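Phosphosugar isomerase (Escherichia coli O6:H1, PDB 5UQI) binds arabinose-5-phosphate through its sugar isomerase (SIS) domain and probably interconverts it with ribulose-5-phosphate. Local coordinates at residues I10-H15 with A147-L152; T68-F73 with E174-T179; D91-L96 with G117-S122; I121-S126 with L137-P142. All blocks are in the same frame, centred on the assembly; numbering follows the deposited sequence.

Interaction 1: residues I10-H15 with A147-L152; sequences IKHFMH and ADNLGL
Phe-13 and Ala-147 carry most of this small surface contact, and they meet through an aromatic edge and a backbone carbonyl. CD1 of Phe-13 comes to 3.4 Å from Ala-147 O, and CE1 of the same ring to 3.6 Å from that oxygen. The oxygen lies close to the ring plane, so it faces the C-H rim and stays off the pi cloud. With CG anti to its carbonyl carbon (chi1 -69°), the phenyl swings off the helix toward the loop. The methyl of Ala-147 points at the helix, its CB stopping 4.0 Å from Phe-13 O. Further along the ring, CE1 approaches Asp-148 CA at 4.2 Å.

In the fold, this is where the long N-terminal helix 3-25 meets the loop that runs from strand 137-140, outermost in this chain's sheet, to helix 156-175. No direct hydrogen bond links the two segments; one water does the polar work. It donates to Ala-147 O at 2.8 Å and to Asn-149 OD1 at 2.6 Å, and it sits in the plane of the His-12 ring at a hydrogen-bonding distance of 2.9 Å from NE2. The same imidazole lays its CD2 over a face of Phe-13, offset toward the rim. Ala-147 O also accepts from Asn-16 ND2, about one turn beyond Phe-13 on the helix, which gives this carbonyl a second polar partner. Within the loop, the carboxylate of Asp-148 turns back on its own chain: Leu-152 N donates to OD2, on the syn side, at 3.0 Å, and Ala-153 N is bound by OD1.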
loop_
_atom_site.group_PDB
_atom_site.type_symbol
_atom_site.label_atom_id
_atom_site.label_comp_id
_atom_site.label_asym_id
_atom_site.label_seq_id
_atom_site.Cartn_x
_atom_site.Cartn_y
_atom_site.Cartn_z
ATOM N N ILE A 10 18.728 -4.791 18.817
ATOM C CA ILE A 10 18.188 -5.091 17.451
ATOM C C ILE A 10 16.898 -5.908 17.505
ATOM O O ILE A 10 15.900 -5.584 16.825
ATOM C CB ILE A 10 19.259 -5.813 16.636
ATOM C CG1 ILE A 10 20.398 -4.836 16.374
ATOM C CG2 ILE A 10 18.703 -6.407 15.344
ATOM C CD1 ILE A 10 21.703 -5.548 16.058
ATOM N N LYS A 11 16.865 -6.943 18.336
ATOM C CA LYS A 11 15.654 -7.749 18.465
ATOM C C LYS A 11 14.486 -6.949 19.048
ATOM O O LYS A 11 13.352 -7.257 18.699
ATOM C CB LYS A 11 15.910 -9.030 19.302
ATOM C CG LYS A 11 16.809 -10.001 18.574
ATOM C CD LYS A 11 17.049 -11.254 19.440
ATOM C CE LYS A 11 17.842 -12.240 18.611
ATOM N NZ LYS A 11 17.781 -13.570 19.274
ATOM N N HIS A 12 14.759 -5.935 19.886
ATOM C CA HIS A 12 13.709 -5.073 20.465
ATOM C C HIS A 12 12.966 -4.378 19.286
ATOM O O HIS A 12 11.737 -4.378 19.215
ATOM C CB HIS A 12 14.315 -4.033 21.450
ATOM C CG HIS A 12 13.404 -2.875 21.764
ATOM N ND1 HIS A 12 12.322 -2.989 22.618
ATOM C CD2 HIS A 12 13.392 -1.591 21.314
ATOM C CE1 HIS A 12 11.695 -1.826 22.691
ATOM N NE2 HIS A 12 12.323 -0.960 21.913
ATOM N N PHE A 13 13.742 -3.837 18.341
ATOM C CA PHE A 13 13.085 -3.088 17.275
ATOM C C PHE A 13 12.325 -4.049 16.367
ATOM O O PHE A 13 11.234 -3.725 15.885
ATOM C CB PHE A 13 14.111 -2.276 16.497
ATOM C CG PHE A 13 14.711 -1.127 17.285
ATOM C CD1 PHE A 13 13.917 -0.102 17.802
ATOM C CD2 PHE A 13 16.080 -1.066 17.495
ATOM C CE1 PHE A 13 14.487 0.965 18.541
ATOM C CE2 PHE A 13 16.654 0.023 18.196
ATOM C CZ PHE A 13 15.866 1.024 18.743
ATOM N N MET A 14 12.928 -5.207 16.072
ATOM C CA MET A 14 12.256 -6.239 15.277
ATOM C C MET A 14 10.966 -6.684 15.911
ATOM O O MET A 14 9.953 -6.839 15.239
ATOM C CB MET A 14 13.177 -7.466 15.006
ATOM C CG MET A 14 14.462 -7.115 14.286
ATOM S SD MET A 14 15.295 -8.672 13.882
ATOM C CE MET A 14 14.205 -9.492 12.724
ATOM N N HIS A 15 11.020 -6.849 17.241
ATOM C CA HIS A 15 9.837 -7.274 17.942
ATOM C C HIS A 15 8.710 -6.223 17.890
ATOM O O HIS A 15 7.536 -6.627 17.750
ATOM C CB HIS A 15 10.234 -7.576 19.402
ATOM C CG HIS A 15 9.072 -7.906 20.282
ATOM N ND1 HIS A 15 8.395 -9.105 20.213
ATOM C CD2 HIS A 15 8.466 -7.179 21.249
ATOM C CE1 HIS A 15 7.409 -9.095 21.096
ATOM N NE2 HIS A 15 7.441 -7.947 21.747
ATOM N N ALA A 147 8.475 2.012 15.589
ATOM C CA ALA A 147 9.341 1.150 16.405
ATOM C C ALA A 147 10.369 1.947 17.191
ATOM O O ALA A 147 10.920 1.422 18.159
ATOM C CB ALA A 147 10.024 0.091 15.517
ATOM N N ASP A 148 10.628 3.196 16.799
ATOM C CA ASP A 148 11.704 3.981 17.444
ATOM C C ASP A 148 11.164 4.611 18.741
ATOM O O ASP A 148 9.947 4.745 18.893
ATOM C CB ASP A 148 12.291 5.054 16.494
ATOM C CG ASP A 148 11.232 6.012 15.907
ATOM O OD1 ASP A 148 10.147 5.541 15.467
ATOM O OD2 ASP A 148 11.501 7.266 15.888
ATOM N N ASN A 149 12.044 5.011 19.662
ATOM C CA ASN A 149 11.562 5.581 20.940
ATOM C C ASN A 149 10.739 6.847 20.741
ATOM O O ASN A 149 9.722 7.040 21.422
ATOM C CB ASN A 149 12.705 5.785 21.931
ATOM C CG ASN A 149 13.224 4.462 22.500
ATOM O OD1 ASN A 149 13.141 3.391 21.860
ATOM N ND2 ASN A 149 13.783 4.529 23.711
ATOM N N LEU A 150 11.166 7.667 19.778
ATOM C CA LEU A 150 10.478 8.889 19.359
ATOM C C LEU A 150 9.138 8.634 18.639
ATOM O O LEU A 150 8.251 9.505 18.650
ATOM C CB LEU A 150 11.400 9.681 18.421
ATOM C CG LEU A 150 12.839 10.050 18.837
ATOM C CD1 LEU A 150 13.774 10.194 17.621
ATOM C CD2 LEU A 150 12.801 11.317 19.692
ATOM N N GLY A 151 9.003 7.464 18.001
ATOM C CA GLY A 151 7.760 7.055 17.317
ATOM C C GLY A 151 7.572 7.804 16.007
ATOM O O GLY A 151 6.427 7.993 15.532
ATOM N N LEU A 152 8.699 8.195 15.405
ATOM C CA LEU A 152 8.716 9.071 14.229
ATOM C C LEU A 152 9.097 8.361 12.934
ATOM O O LEU A 152 8.663 8.793 11.874
ATOM C CB LEU A 152 9.726 10.186 14.461
ATOM C CG LEU A 152 9.378 11.254 15.508
ATOM C CD1 LEU A 152 10.570 12.195 15.652
ATOM C CD2 LEU A 152 8.090 12.001 15.173
HETATM O O HOH W 1 11.456 1.589 20.913
#

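Interaction 2: residues T68-F73 with E174-T179; sequences TGTPSF and ELKKFT
The tight part of this contact is the ring of Phe-178 lying against the peptide between Thr-68 and Gly-69. Thr-68 O sits over one face, 3.3 Å from CG of Phe-178, and Gly-69 N stands over the same face, also offset toward the rim. With no side chain between them, Gly-69 CA lies directly against the ring, 3.4 Å from CE1 of Phe-178. The positive phi of Gly-69 marks it as the C-prime residue of the Schellman motif that ends helix 52-67.

On the exposed side the contact thins to one lysine. Lys-176 bends at chi3 (-61°), which brings its ammonium back to Gly-69 O for a 2.8 Å hydrogen bond from NZ. The donor stands 39° out of the carbonyl plane, away from the lone-pair directions. Thr-70 OG1 is no closer than 4.0 Å to NZ of Lys-176.

Two helix ends meet here, since Lys-177 closes helix 156-175 with a Schellman motif of its own. Ser-173 OG of that helix bonds Thr-68 O, while beyond Thr-70 the chain enters strand 72-76, outermost in this chain's sheet, beside strand 46-50.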
loop_
_atom_site.group_PDB
_atom_site.type_symbol
_atom_site.label_atom_id
_atom_site.label_comp_id
_atom_site.label_asym_id
_atom_site.label_seq_id
_atom_site.Cartn_x
_atom_site.Cartn_y
_atom_site.Cartn_z
ATOM N N THR A 68 2.843 -11.239 -9.888
ATOM C CA THR A 68 1.918 -12.331 -9.494
ATOM C C THR A 68 0.625 -12.257 -10.278
ATOM O O THR A 68 -0.334 -12.941 -9.877
ATOM C CB THR A 68 1.653 -12.319 -8.008
ATOM O OG1 THR A 68 1.027 -11.089 -7.630
ATOM C CG2 THR A 68 2.952 -12.471 -7.171
ATOM N N GLY A 69 0.568 -11.495 -11.367
ATOM C CA GLY A 69 -0.541 -11.556 -12.303
ATOM C C GLY A 69 -1.557 -10.437 -12.346
ATOM O O GLY A 69 -2.532 -10.533 -13.058
ATOM N N THR A 70 -1.321 -9.367 -11.572
ATOM C CA THR A 70 -2.215 -8.205 -11.616
ATOM C C THR A 70 -1.408 -6.986 -12.181
ATOM O O THR A 70 -0.654 -6.412 -11.411
ATOM C CB THR A 70 -2.709 -7.914 -10.195
ATOM O OG1 THR A 70 -3.407 -9.084 -9.692
ATOM C CG2 THR A 70 -3.657 -6.707 -10.204
ATOM N N PRO A 71 -1.586 -6.603 -13.458
ATOM C CA PRO A 71 -0.794 -5.541 -14.064
ATOM C C PRO A 71 -0.950 -4.288 -13.169
ATOM O O PRO A 71 -2.073 -3.855 -12.864
ATOM C CB PRO A 71 -1.386 -5.373 -15.458
ATOM C CG PRO A 71 -1.673 -6.874 -15.791
ATOM C CD PRO A 71 -2.301 -7.365 -14.518
ATOM N N SER A 72 0.191 -3.682 -12.878
ATOM C CA SER A 72 0.246 -2.594 -11.874
ATOM C C SER A 72 1.532 -1.839 -12.102
ATOM O O SER A 72 2.500 -2.411 -12.536
ATOM C CB SER A 72 0.313 -3.236 -10.503
ATOM O OG SER A 72 0.367 -2.297 -9.475
ATOM N N PHE A 73 1.554 -0.549 -11.786
ATOM C CA PHE A 73 2.808 0.182 -11.726
ATOM C C PHE A 73 2.650 1.338 -10.719
ATOM O O PHE A 73 1.565 1.598 -10.211
ATOM C CB PHE A 73 3.242 0.736 -13.128
ATOM C CG PHE A 73 2.271 1.742 -13.753
ATOM C CD1 PHE A 73 1.055 1.337 -14.324
ATOM C CD2 PHE A 73 2.595 3.122 -13.764
ATOM C CE1 PHE A 73 0.195 2.293 -14.884
ATOM C CE2 PHE A 73 1.740 4.101 -14.332
ATOM C CZ PHE A 73 0.522 3.677 -14.896
ATOM N N GLU A 174 -3.877 -16.111 -6.379
ATOM C CA GLU A 174 -4.495 -17.456 -6.164
ATOM C C GLU A 174 -5.876 -17.481 -6.753
ATOM O O GLU A 174 -6.227 -18.424 -7.464
ATOM C CB GLU A 174 -4.480 -17.822 -4.689
ATOM C CG GLU A 174 -5.175 -19.145 -4.358
ATOM C CD GLU A 174 -4.705 -19.733 -3.041
ATOM O OE1 GLU A 174 -3.516 -19.544 -2.656
ATOM O OE2 GLU A 174 -5.539 -20.404 -2.390
ATOM N N LEU A 175 -6.676 -16.442 -6.498
ATOM C CA LEU A 175 -8.064 -16.365 -7.029
ATOM C C LEU A 175 -8.153 -16.379 -8.552
ATOM O O LEU A 175 -9.094 -16.982 -9.093
ATOM C CB LEU A 175 -8.812 -15.165 -6.424
ATOM C CG LEU A 175 -8.996 -15.284 -4.897
ATOM C CD1 LEU A 175 -9.430 -13.941 -4.322
ATOM C CD2 LEU A 175 -10.064 -16.356 -4.586
ATOM N N LYS A 176 -7.167 -15.818 -9.271
ATOM C CA LYS A 176 -7.207 -15.807 -10.710
ATOM C C LYS A 176 -6.484 -17.006 -11.331
ATOM O O LYS A 176 -6.375 -17.045 -12.561
ATOM C CB LYS A 176 -6.655 -14.475 -11.253
ATOM C CG LYS A 176 -5.145 -14.308 -11.206
ATOM C CD LYS A 176 -4.762 -12.849 -11.426
ATOM C CE LYS A 176 -5.224 -12.315 -12.786
ATOM N NZ LYS A 176 -5.309 -10.815 -12.709
ATOM N N LYS A 177 -5.985 -17.937 -10.499
ATOM C CA LYS A 177 -5.310 -19.161 -10.977
ATOM C C LYS A 177 -4.013 -18.837 -11.742
ATOM O O LYS A 177 -3.655 -19.437 -12.768
ATOM C CB LYS A 177 -6.265 -20.004 -11.895
ATOM C CG LYS A 177 -7.636 -20.285 -11.302
ATOM C CD LYS A 177 -7.732 -21.596 -10.543
ATOM C CE LYS A 177 -9.192 -22.016 -10.294
ATOM N NZ LYS A 177 -9.856 -21.280 -9.170
ATOM N N PHE A 178 -3.283 -17.843 -11.244
ATOM C CA PHE A 178 -1.985 -17.567 -11.786
ATOM C C PHE A 178 -1.041 -18.761 -11.589
ATOM O O PHE A 178 -1.005 -19.340 -10.525
ATOM C CB PHE A 178 -1.457 -16.318 -11.052
ATOM C CG PHE A 178 -0.199 -15.771 -11.640
ATOM C CD1 PHE A 178 -0.264 -15.010 -12.821
ATOM C CD2 PHE A 178 1.001 -15.972 -10.999
ATOM C CE1 PHE A 178 0.912 -14.467 -13.382
ATOM C CE2 PHE A 178 2.201 -15.405 -11.568
ATOM C CZ PHE A 178 2.138 -14.700 -12.735
ATOM N N THR A 179 -0.318 -19.135 -12.648
ATOM C CA THR A 179 0.473 -20.374 -12.668
ATOM C C THR A 179 1.978 -20.203 -12.532
ATOM O O THR A 179 2.532 -19.087 -12.787
ATOM C CB THR A 179 0.224 -21.071 -14.023
ATOM O OG1 THR A 179 0.747 -20.263 -15.083
ATOM C CG2 THR A 179 -1.261 -21.227 -14.278
#

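Interaction 3: residues D91-L96 with G117-S122; sequences DDVVIL and GNYLIS
Asn-118 makes the first bond to the 91-96 segment, its ND2 donating a hydrogen bond to Asp-92 O at 2.9 Å. That oxygen lies almost in the amide plane of Asn-118, although the donor stands 37° above the plane of the carbonyl it meets. ND2 also bonds Ala-89 O, so two backbone carbonyls fix the turn of the amide.

At Tyr-119 a water bridges the chains, accepting from Tyr-119 N and donating to Asp-92 O at 2.7 Å. The carbonyl of Tyr-119 then takes Val-94 N at 3.0 Å, the beginning of the regular ladder, while its ring turns off toward strand 137-140.

These are neighbouring parallel strands at the heart of the alpha-beta-alpha sandwich of the SIS domain, with strand 93-97 third and 120-124 fourth across a five-stranded sheet. The short strand axes are twisted 22° from parallel.

Leu-120 pairs with Val-94, and the two side chains stand side by side, CD2 of Leu-120 lying 3.7 Å from CB of Val-94. Leu-96 reaches back to the same leucine. On the other face, Ile-121 touches both Val-93 and Ile-95: with CG1 anti to the carbonyl carbon (chi1 -66°), its CD1 is directed to Val-93 and comes to 3.6 Å from CG1 of that valine. Leu-35 and Leu-39 of helix 32-41 cover this isoleucine. Its backbone grips strand 93-97 twice, Ile-121 N bonding Val-94 O at 2.7 Å and Ile-121 O accepting from Leu-96 N at 2.8 Å. Last comes Ser-122, whose CA-H points at Leu-96 O, 3.3 Å from Ser-122 CA.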
loop_
_atom_site.group_PDB
_atom_site.type_symbol
_atom_site.label_atom_id
_atom_site.label_comp_id
_atom_site.label_asym_id
_atom_site.label_seq_id
_atom_site.Cartn_x
_atom_site.Cartn_y
_atom_site.Cartn_z
ATOM N N ASP A 91 -9.768 3.129 -17.340
ATOM C CA ASP A 91 -10.013 1.812 -16.708
ATOM C C ASP A 91 -9.084 1.511 -15.511
ATOM O O ASP A 91 -9.261 0.481 -14.837
ATOM C CB ASP A 91 -9.804 0.677 -17.714
ATOM C CG ASP A 91 -10.837 0.694 -18.867
ATOM O OD1 ASP A 91 -12.013 0.986 -18.606
ATOM O OD2 ASP A 91 -10.436 0.406 -20.009
ATOM N N ASP A 92 -8.092 2.385 -15.263
ATOM C CA ASP A 92 -7.149 2.077 -14.180
ATOM C C ASP A 92 -7.759 2.347 -12.837
ATOM O O ASP A 92 -8.648 3.200 -12.712
ATOM C CB ASP A 92 -5.901 2.949 -14.317
ATOM C CG ASP A 92 -5.090 2.658 -15.611
ATOM O OD1 ASP A 92 -5.232 1.577 -16.250
ATOM O OD2 ASP A 92 -4.371 3.582 -16.079
ATOM N N VAL A 93 -7.346 1.568 -11.843
ATOM C CA VAL A 93 -7.800 1.759 -10.459
ATOM C C VAL A 93 -6.607 2.275 -9.711
ATOM O O VAL A 93 -5.524 1.719 -9.924
ATOM C CB VAL A 93 -8.324 0.441 -9.845
ATOM C CG1 VAL A 93 -8.546 0.531 -8.326
ATOM C CG2 VAL A 93 -9.566 0.013 -10.658
ATOM N N VAL A 94 -6.794 3.246 -8.822
ATOM C CA VAL A 94 -5.672 3.949 -8.143
ATOM C C VAL A 94 -5.692 3.580 -6.677
ATOM O O VAL A 94 -6.753 3.696 -5.999
ATOM C CB VAL A 94 -5.764 5.488 -8.366
ATOM C CG1 VAL A 94 -4.623 6.191 -7.661
ATOM C CG2 VAL A 94 -5.758 5.840 -9.835
ATOM N N ILE A 95 -4.531 3.147 -6.138
ATOM C CA ILE A 95 -4.403 2.946 -4.713
ATOM C C ILE A 95 -3.448 4.005 -4.216
ATOM O O ILE A 95 -2.281 4.040 -4.637
ATOM C CB ILE A 95 -3.837 1.543 -4.355
ATOM C CG1 ILE A 95 -4.815 0.438 -4.837
ATOM C CG2 ILE A 95 -3.545 1.432 -2.893
ATOM C CD1 ILE A 95 -4.327 -1.010 -4.610
ATOM N N LEU A 96 -3.898 4.871 -3.330
ATOM C CA LEU A 96 -3.022 5.899 -2.784
ATOM C C LEU A 96 -2.632 5.509 -1.362
ATOM O O LEU A 96 -3.485 5.217 -0.510
ATOM C CB LEU A 96 -3.741 7.255 -2.713
ATOM C CG LEU A 96 -4.168 7.735 -4.107
ATOM C CD1 LEU A 96 -5.691 7.542 -4.350
ATOM C CD2 LEU A 96 -3.751 9.181 -4.363
ATOM N N GLY A 117 -11.944 10.694 -12.885
ATOM C CA GLY A 117 -13.035 9.726 -12.641
ATOM C C GLY A 117 -12.642 8.348 -12.195
ATOM O O GLY A 117 -13.484 7.514 -11.920
ATOM N N ASN A 118 -11.346 8.066 -12.126
ATOM C CA ASN A 118 -10.992 6.739 -11.667
ATOM C C ASN A 118 -11.461 6.343 -10.267
ATOM O O ASN A 118 -11.529 7.195 -9.360
ATOM C CB ASN A 118 -9.465 6.636 -11.700
ATOM C CG ASN A 118 -8.895 6.957 -13.065
ATOM O OD1 ASN A 118 -8.706 8.140 -13.430
ATOM N ND2 ASN A 118 -8.595 5.921 -13.798
ATOM N N TYR A 119 -11.654 5.047 -10.050
ATOM C CA TYR A 119 -11.968 4.532 -8.733
ATOM C C TYR A 119 -10.724 4.629 -7.852
ATOM O O TYR A 119 -9.627 4.220 -8.307
ATOM C CB TYR A 119 -12.380 3.069 -8.890
ATOM C CG TYR A 119 -13.056 2.539 -7.665
ATOM C CD1 TYR A 119 -12.359 2.055 -6.595
ATOM C CD2 TYR A 119 -14.453 2.581 -7.547
ATOM C CE1 TYR A 119 -12.965 1.595 -5.436
ATOM C CE2 TYR A 119 -15.052 2.129 -6.393
ATOM C CZ TYR A 119 -14.334 1.617 -5.349
ATOM O OH TYR A 119 -14.942 1.142 -4.182
ATOM N N LEU A 120 -10.876 5.266 -6.701
ATOM C CA LEU A 120 -9.749 5.579 -5.796
ATOM C C LEU A 120 -9.859 4.758 -4.545
ATOM O O LEU A 120 -10.860 4.761 -3.861
ATOM C CB LEU A 120 -9.692 7.077 -5.433
ATOM C CG LEU A 120 -9.749 8.049 -6.617
ATOM C CD1 LEU A 120 -9.733 9.465 -5.990
ATOM C CD2 LEU A 120 -8.603 7.802 -7.640
ATOM N N ILE A 121 -8.744 4.100 -4.159
ATOM C CA ILE A 121 -8.648 3.332 -2.937
ATOM C C ILE A 121 -7.557 3.982 -2.100
ATOM O O ILE A 121 -6.529 4.358 -2.654
ATOM C CB ILE A 121 -8.196 1.877 -3.297
ATOM C CG1 ILE A 121 -9.334 1.218 -4.112
ATOM C CG2 ILE A 121 -7.883 1.063 -2.040
ATOM C CD1 ILE A 121 -8.845 -0.079 -4.747
ATOM N N SER A 122 -7.756 4.121 -0.805
ATOM C CA SER A 122 -6.706 4.617 0.064
ATOM C C SER A 122 -6.265 3.553 1.058
ATOM O O SER A 122 -7.073 2.765 1.534
ATOM C CB SER A 122 -7.079 5.897 0.839
ATOM O OG SER A 122 -8.251 5.595 1.699
HETATM O O HOH W 2 -11.323 3.189 -12.265
#

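Interaction 4: residues I121-S126 with L137-P142; sequences ISFTRS and LSVEIP
Phe-123 has CG anti to its carbonyl carbon (chi1 -75°), which sets the phenyl against Val-139 of the adjoining strand and Ile-141 just past its end, while chi1 of 61° on Ser-122 places its hydroxyl between backbone N and carbonyl carbon, facing Ser-138. CD1 of Phe-123 lies 3.9 Å from Val-139 CB, the two side chains running alongside each other. Ile-141 instead comes across, its CD1 3.9 Å from CG of Phe-123. Val-161 of helix 156-175 also packs on this phenyl.

The hydroxyl side is organised by one water. It donates to Val-139 O and lies within hydrogen-bonding distance of Ser-122 OG, Thr-124 OG1 and Ser-138 OG, the last at 2.7 Å. Ser-138 OG has a further partner in His-127 ND1.

Strands 120-124 and 137-140 are the two arms of a beta-alpha-beta unit with helix 130-134 as the connection, and 137-140 is the outermost strand of this chain's parallel sheet. The ladder runs from Ser-122 N to Leu-137 O, then from Val-139 N to Ser-122 O. It stretches to 3.3 Å between Thr-124 N and Val-139 O, the carbonyl that also holds the water, and tightens again to 2.8 Å at Ile-141 N and Thr-124 O.

At the strand's end, Thr-124 OG1 accepts from Ser-126 N at 3.1 Å in an ST turn. Glu-140, extended beyond CG, runs alongside this turn: its CG is 3.6 Å from Arg-125 O, and OE2, close by Ser-126 CA, accepts from His-127 N. Arg-125 NH1 reaches Asn-99, a sugar-phosphate pocket residue, through a weak bond.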
loop_
_atom_site.group_PDB
_atom_site.type_symbol
_atom_site.label_atom_id
_atom_site.label_comp_id
_atom_site.label_asym_id
_atom_site.label_seq_id
_atom_site.Cartn_x
_atom_site.Cartn_y
_atom_site.Cartn_z
ATOM N N ILE A 121 -8.744 4.100 -4.159
ATOM C CA ILE A 121 -8.648 3.332 -2.937
ATOM C C ILE A 121 -7.557 3.982 -2.100
ATOM O O ILE A 121 -6.529 4.358 -2.654
ATOM C CB ILE A 121 -8.196 1.877 -3.297
ATOM C CG1 ILE A 121 -9.334 1.218 -4.112
ATOM C CG2 ILE A 121 -7.883 1.063 -2.040
ATOM C CD1 ILE A 121 -8.845 -0.079 -4.747
ATOM N N SER A 122 -7.756 4.121 -0.805
ATOM C CA SER A 122 -6.706 4.617 0.064
ATOM C C SER A 122 -6.265 3.553 1.058
ATOM O O SER A 122 -7.073 2.765 1.534
ATOM C CB SER A 122 -7.079 5.897 0.839
ATOM O OG SER A 122 -8.251 5.595 1.699
ATOM N N PHE A 123 -4.951 3.503 1.350
ATOM C CA PHE A 123 -4.464 2.746 2.481
ATOM C C PHE A 123 -3.911 3.743 3.469
ATOM O O PHE A 123 -2.859 4.398 3.195
ATOM C CB PHE A 123 -3.257 1.858 2.019
ATOM C CG PHE A 123 -3.585 0.616 1.180
ATOM C CD1 PHE A 123 -4.837 0.336 0.636
ATOM C CD2 PHE A 123 -2.516 -0.267 0.832
ATOM C CE1 PHE A 123 -5.067 -0.811 -0.106
ATOM C CE2 PHE A 123 -2.747 -1.392 0.041
ATOM C CZ PHE A 123 -4.012 -1.692 -0.405
ATOM N N THR A 124 -4.550 3.920 4.648
ATOM C CA THR A 124 -4.141 4.905 5.662
ATOM C C THR A 124 -4.417 4.313 7.030
ATOM O O THR A 124 -5.116 3.294 7.099
ATOM C CB THR A 124 -4.882 6.274 5.550
ATOM O OG1 THR A 124 -6.216 6.168 6.110
ATOM C CG2 THR A 124 -5.000 6.767 4.063
ATOM N N ARG A 125 -3.969 5.011 8.053
ATOM C CA ARG A 125 -4.185 4.528 9.397
ATOM C C ARG A 125 -5.580 4.875 9.901
ATOM O O ARG A 125 -5.901 4.473 11.037
ATOM C CB ARG A 125 -3.096 5.080 10.309
ATOM C CG ARG A 125 -3.272 6.483 10.770
ATOM C CD ARG A 125 -2.054 6.928 11.595
ATOM N NE ARG A 125 -2.156 8.354 11.755
ATOM C CZ ARG A 125 -1.132 9.203 11.863
ATOM N NH1 ARG A 125 0.122 8.757 11.791
ATOM N NH2 ARG A 125 -1.368 10.514 12.006
ATOM N N SER A 126 -6.354 5.628 9.137
ATOM C CA SER A 126 -7.689 6.120 9.630
ATOM C C SER A 126 -8.682 6.442 8.557
ATOM O O SER A 126 -8.403 7.282 7.664
ATOM C CB SER A 126 -7.479 7.401 10.430
ATOM O OG SER A 126 -8.753 7.937 10.908
ATOM N N LEU A 137 -12.967 3.843 -1.799
ATOM C CA LEU A 137 -12.817 2.778 -0.829
ATOM C C LEU A 137 -11.642 3.154 0.058
ATOM O O LEU A 137 -10.473 3.236 -0.402
ATOM C CB LEU A 137 -12.637 1.409 -1.509
ATOM C CG LEU A 137 -12.396 0.277 -0.501
ATOM C CD1 LEU A 137 -13.620 0.007 0.376
ATOM C CD2 LEU A 137 -12.019 -0.962 -1.275
ATOM N N SER A 138 -11.948 3.375 1.329
ATOM C CA SER A 138 -10.924 3.529 2.380
ATOM C C SER A 138 -10.637 2.205 3.048
ATOM O O SER A 138 -11.563 1.539 3.632
ATOM C CB SER A 138 -11.378 4.568 3.448
ATOM O OG SER A 138 -10.540 4.489 4.601
ATOM N N VAL A 139 -9.345 1.820 3.016
ATOM C CA VAL A 139 -8.908 0.648 3.707
ATOM C C VAL A 139 -8.102 1.142 4.891
ATOM O O VAL A 139 -7.069 1.861 4.733
ATOM C CB VAL A 139 -8.014 -0.211 2.790
ATOM C CG1 VAL A 139 -7.485 -1.402 3.554
ATOM C CG2 VAL A 139 -8.770 -0.650 1.564
ATOM N N GLU A 140 -8.502 0.774 6.101
ATOM C CA GLU A 140 -7.864 1.291 7.305
ATOM C C GLU A 140 -6.861 0.222 7.753
ATOM O O GLU A 140 -7.203 -0.974 7.905
ATOM C CB GLU A 140 -8.908 1.633 8.391
ATOM C CG GLU A 140 -8.334 2.232 9.658
ATOM C CD GLU A 140 -9.452 2.622 10.639
ATOM O OE1 GLU A 140 -9.869 1.688 11.341
ATOM O OE2 GLU A 140 -9.958 3.782 10.687
ATOM N N ILE A 141 -5.594 0.619 7.841
ATOM C CA ILE A 141 -4.531 -0.287 8.277
ATOM C C ILE A 141 -3.988 0.361 9.546
ATOM O O ILE A 141 -3.092 1.205 9.476
ATOM C CB ILE A 141 -3.430 -0.411 7.215
ATOM C CG1 ILE A 141 -4.063 -0.892 5.880
ATOM C CG2 ILE A 141 -2.330 -1.363 7.754
ATOM C CD1 ILE A 141 -3.118 -1.027 4.705
ATOM N N PRO A 142 -4.532 -0.045 10.711
ATOM C CA PRO A 142 -4.209 0.634 11.958
ATOM C C PRO A 142 -2.745 0.360 12.375
ATOM O O PRO A 142 -2.262 -0.788 12.298
ATOM C CB PRO A 142 -5.218 0.025 12.951
ATOM C CG PRO A 142 -5.447 -1.357 12.433
ATOM C CD PRO A 142 -5.271 -1.307 10.936
HETATM O O HOH W 3 -7.843 4.621 4.310
#

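In the fold
Interactions 3 and 4 form one continuous patch of sheet: they share Ile-121 and Ser-122, their centres are 13 Å apart, and Leu-96 O probably bonds Phe-123 N at 2.9 Å across them. Both lead toward the arabinose-5-phosphate pocket, with the side chains of Leu-96 about 9 Å and Arg-125 about 6 Å from the ligand. Interaction 1 stands out on the long N-terminal helix, yet its loop comes near too, Asp-148 having its side chain about 9 Å from the sugar phosphate. Interaction 2 lies across the chain's centre from interaction 1, centres 34 Å apart, but reaches the same sheet as interaction 3, about 5 Å away at the nearest atoms.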